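Local coordinates for colicin B (Escherichia coli, PDB 1RH1), which forms channels that depolarise the cytoplasmic membrane of Escherichia coli and closely related bacteria, dissipating their cellular energy, at residues Pro193-Val198 against His266-Arg271. Sequence-based numbering, arbitrary orientation.
Sequences PVVDAV and HDVIVR
The carbonyl O of Val-195 accepts a hydrogen bond from the amide N of Arg-271 at 3.0 Å. The N of the same residue donates to Ile-269 O, also at 3.0 Å. Ile-269 N reaches back to Pro-193 O, and Ala-197 N closes the row on Arg-271 O. Proline has no amide hydrogen, yet its carbonyl still serves as an acceptor. This alternation, with Val-195 bonded to the residues on both sides of Val-270, defines a parallel beta pair. It lies within a mixed sheet, where strand 281-286 runs antiparallel along the far edge of 266-271. Beta-branched valines suit extended backbone: Val-195 CG1 lies anti to the carbonyl carbon (chi1 -59°), which leaves CG2 between N and the carbonyl carbon, where it meets Val-270 CG2 at 3.8 Å on the face these two valines share. The same CG2 touches Val-268 CG2 at 3.7 Å. Small Ala-197 puts CB against Val-270 CG1, while the Pro-193 ring crosses Val-268 with CG 3.9 Å from CG1. On the face opposite Val-195 and Val-270, the aliphatic part of Arg-271 carries CD to Val-194 CG1 at 4.1 Å, and Ile-269 and Val-194 both pack on Val-165 of strand 163-167.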
ATOM      1  N   PRO A 193       7.077  11.874  12.118  1.00  6.16           N
ATOM      2  CA  PRO A 193       8.140  12.888  12.192  1.00  4.65           C
ATOM      3  C   PRO A 193       8.487  13.516  13.527  1.00  5.74           C
ATOM      4  O   PRO A 193       7.583  13.979  14.229  1.00  6.89           O
ATOM      5  CB  PRO A 193       7.735  13.943  11.205  1.00  2.00           C
ATOM      6  CG  PRO A 193       6.247  13.748  11.106  1.00  6.02           C
ATOM      7  CD  PRO A 193       6.103  12.234  11.109  1.00  4.95           C
ATOM      8  N   VAL A 194       9.779  13.509  13.898  1.00  3.18           N
ATOM      9  CA  VAL A 194      10.220  14.233  15.087  1.00  3.90           C
ATOM     10  C   VAL A 194      10.459  15.709  14.709  1.00  8.83           C
ATOM     11  O   VAL A 194      11.118  16.012  13.701  1.00  9.49           O
ATOM     12  CB  VAL A 194      11.501  13.573  15.625  1.00  2.00           C
ATOM     13  CG1 VAL A 194      12.095  14.302  16.820  1.00  2.00           C
ATOM     14  CG2 VAL A 194      11.119  12.187  16.079  1.00  2.00           C
ATOM     15  N   VAL A 195       9.833  16.651  15.443  1.00  7.08           N
ATOM     16  CA  VAL A 195      10.032  18.082  15.225  1.00  7.20           C
ATOM     17  C   VAL A 195      10.554  18.674  16.510  1.00  9.75           C
ATOM     18  O   VAL A 195      10.432  18.089  17.595  1.00 10.71           O
ATOM     19  CB  VAL A 195       8.743  18.904  14.857  1.00  9.26           C
ATOM     20  CG1 VAL A 195       8.132  18.356  13.583  1.00  7.86           C
ATOM     21  CG2 VAL A 195       7.733  18.876  15.991  1.00 12.47           C
ATOM     22  N   ASP A 196      11.054  19.905  16.340  1.00 11.23           N
ATOM     23  CA  ASP A 196      11.726  20.614  17.419  1.00 14.75           C
ATOM     24  C   ASP A 196      11.097  21.850  18.036  1.00 14.30           C
ATOM     25  O   ASP A 196      10.876  22.856  17.362  1.00 15.94           O
ATOM     26  CB  ASP A 196      13.116  21.007  16.962  1.00 19.09           C
ATOM     27  CG  ASP A 196      14.118  20.657  18.039  1.00 23.48           C
ATOM     28  OD1 ASP A 196      14.737  19.595  17.915  1.00 27.89           O
ATOM     29  OD2 ASP A 196      14.259  21.431  18.996  1.00 28.29           O
ATOM     30  N   ALA A 197      10.844  21.748  19.346  1.00 11.35           N
ATOM     31  CA  ALA A 197      10.377  22.863  20.138  1.00  8.78           C
ATOM     32  C   ALA A 197      11.599  23.698  20.502  1.00  8.23           C
ATOM     33  O   ALA A 197      12.647  23.229  20.944  1.00  9.31           O
ATOM     34  CB  ALA A 197       9.710  22.369  21.403  1.00  5.99           C
ATOM     35  N   VAL A 198      11.441  24.980  20.195  1.00 11.30           N
ATOM     36  CA  VAL A 198      12.425  26.041  20.385  1.00  9.16           C
ATOM     37  C   VAL A 198      11.935  27.081  21.408  1.00 10.34           C
ATOM     38  O   VAL A 198      10.768  27.462  21.346  1.00 11.19           O
ATOM     39  CB  VAL A 198      12.653  26.642  18.998  1.00  9.42           C
ATOM     40  CG1 VAL A 198      13.445  27.935  19.068  1.00 13.56           C
ATOM     41  CG2 VAL A 198      13.423  25.624  18.167  1.00  9.00           C
ATOM     42  N   HIS A 266      -1.792  16.796  10.211  1.00  4.33           N
ATOM     43  CA  HIS A 266      -0.471  16.342  10.625  1.00  3.92           C
ATOM     44  C   HIS A 266      -0.457  15.915  12.071  1.00  2.00           C
ATOM     45  O   HIS A 266      -1.244  16.384  12.885  1.00  2.00           O
ATOM     46  CB  HIS A 266       0.561  17.453  10.450  1.00  2.32           C
ATOM     47  CG  HIS A 266       1.894  16.992   9.889  1.00  8.07           C
ATOM     48  ND1 HIS A 266       3.092  17.318  10.360  1.00 10.93           N
ATOM     49  CD2 HIS A 266       2.080  16.159   8.789  1.00 12.35           C
ATOM     50  CE1 HIS A 266       3.969  16.705   9.575  1.00 12.77           C
ATOM     51  NE2 HIS A 266       3.374  16.004   8.626  1.00  8.77           N
ATOM     52  N   ASP A 267       0.442  14.963  12.340  1.00  5.35           N
ATOM     53  CA  ASP A 267       0.788  14.500  13.690  1.00  7.43           C
ATOM     54  C   ASP A 267       2.301  14.399  13.791  1.00  4.26           C
ATOM     55  O   ASP A 267       2.976  13.958  12.855  1.00  6.88           O
ATOM     56  CB  ASP A 267       0.197  13.119  14.026  1.00  6.85           C
ATOM     57  CG  ASP A 267       0.439  11.932  13.088  1.00  7.58           C
ATOM     58  OD1 ASP A 267       0.136  10.804  13.485  1.00  2.00           O
ATOM     59  OD2 ASP A 267       0.907  12.130  11.962  1.00 13.32           O
ATOM     60  N   VAL A 268       2.877  14.895  14.882  1.00  3.69           N
ATOM     61  CA  VAL A 268       4.327  14.879  15.031  1.00  2.27           C
ATOM     62  C   VAL A 268       4.699  14.580  16.468  1.00  2.12           C
ATOM     63  O   VAL A 268       3.840  14.564  17.344  1.00  3.43           O
ATOM     64  CB  VAL A 268       4.980  16.241  14.651  1.00  2.00           C
ATOM     65  CG1 VAL A 268       4.694  16.620  13.215  1.00  2.00           C
ATOM     66  CG2 VAL A 268       4.423  17.332  15.531  1.00  4.41           C
ATOM     67  N   ILE A 269       5.976  14.345  16.739  1.00  2.00           N
ATOM     68  CA  ILE A 269       6.392  14.187  18.113  1.00  2.00           C
ATOM     69  C   ILE A 269       7.284  15.373  18.355  1.00  2.27           C
ATOM     70  O   ILE A 269       8.349  15.553  17.767  1.00  2.00           O
ATOM     71  CB  ILE A 269       7.131  12.845  18.301  1.00  2.54           C
ATOM     72  CG1 ILE A 269       6.104  11.733  18.386  1.00  2.00           C
ATOM     73  CG2 ILE A 269       7.951  12.840  19.575  1.00  3.97           C
ATOM     74  CD1 ILE A 269       6.733  10.358  18.568  1.00  2.00           C
ATOM     75  N   VAL A 270       6.742  16.233  19.207  1.00  5.74           N
ATOM     76  CA  VAL A 270       7.415  17.459  19.584  1.00  3.78           C
ATOM     77  C   VAL A 270       8.373  17.090  20.693  1.00  4.79           C
ATOM     78  O   VAL A 270       7.974  16.582  21.742  1.00  2.87           O
ATOM     79  CB  VAL A 270       6.403  18.490  20.087  1.00  2.00           C
ATOM     80  CG1 VAL A 270       7.171  19.725  20.473  1.00  3.28           C
ATOM     81  CG2 VAL A 270       5.397  18.866  19.022  1.00  2.00           C
ATOM     82  N   ARG A 271       9.641  17.358  20.390  1.00  6.93           N
ATOM     83  CA  ARG A 271      10.778  17.143  21.287  1.00  4.49           C
ATOM     84  C   ARG A 271      11.239  18.466  21.926  1.00  5.50           C
ATOM     85  O   ARG A 271      11.636  19.400  21.227  1.00  4.87           O
ATOM     86  CB  ARG A 271      11.857  16.500  20.434  1.00  6.07           C
ATOM     87  CG  ARG A 271      13.211  16.303  21.067  1.00 10.78           C
ATOM     88  CD  ARG A 271      14.153  15.727  20.042  1.00  9.39           C
ATOM     89  NE  ARG A 271      14.953  14.747  20.732  1.00 14.83           N
ATOM     90  CZ  ARG A 271      16.125  14.322  20.271  1.00 21.50           C
ATOM     91  NH1 ARG A 271      16.629  14.796  19.123  1.00 25.28           N
ATOM     92  NH2 ARG A 271      16.798  13.400  20.976  1.00 24.12           N
TER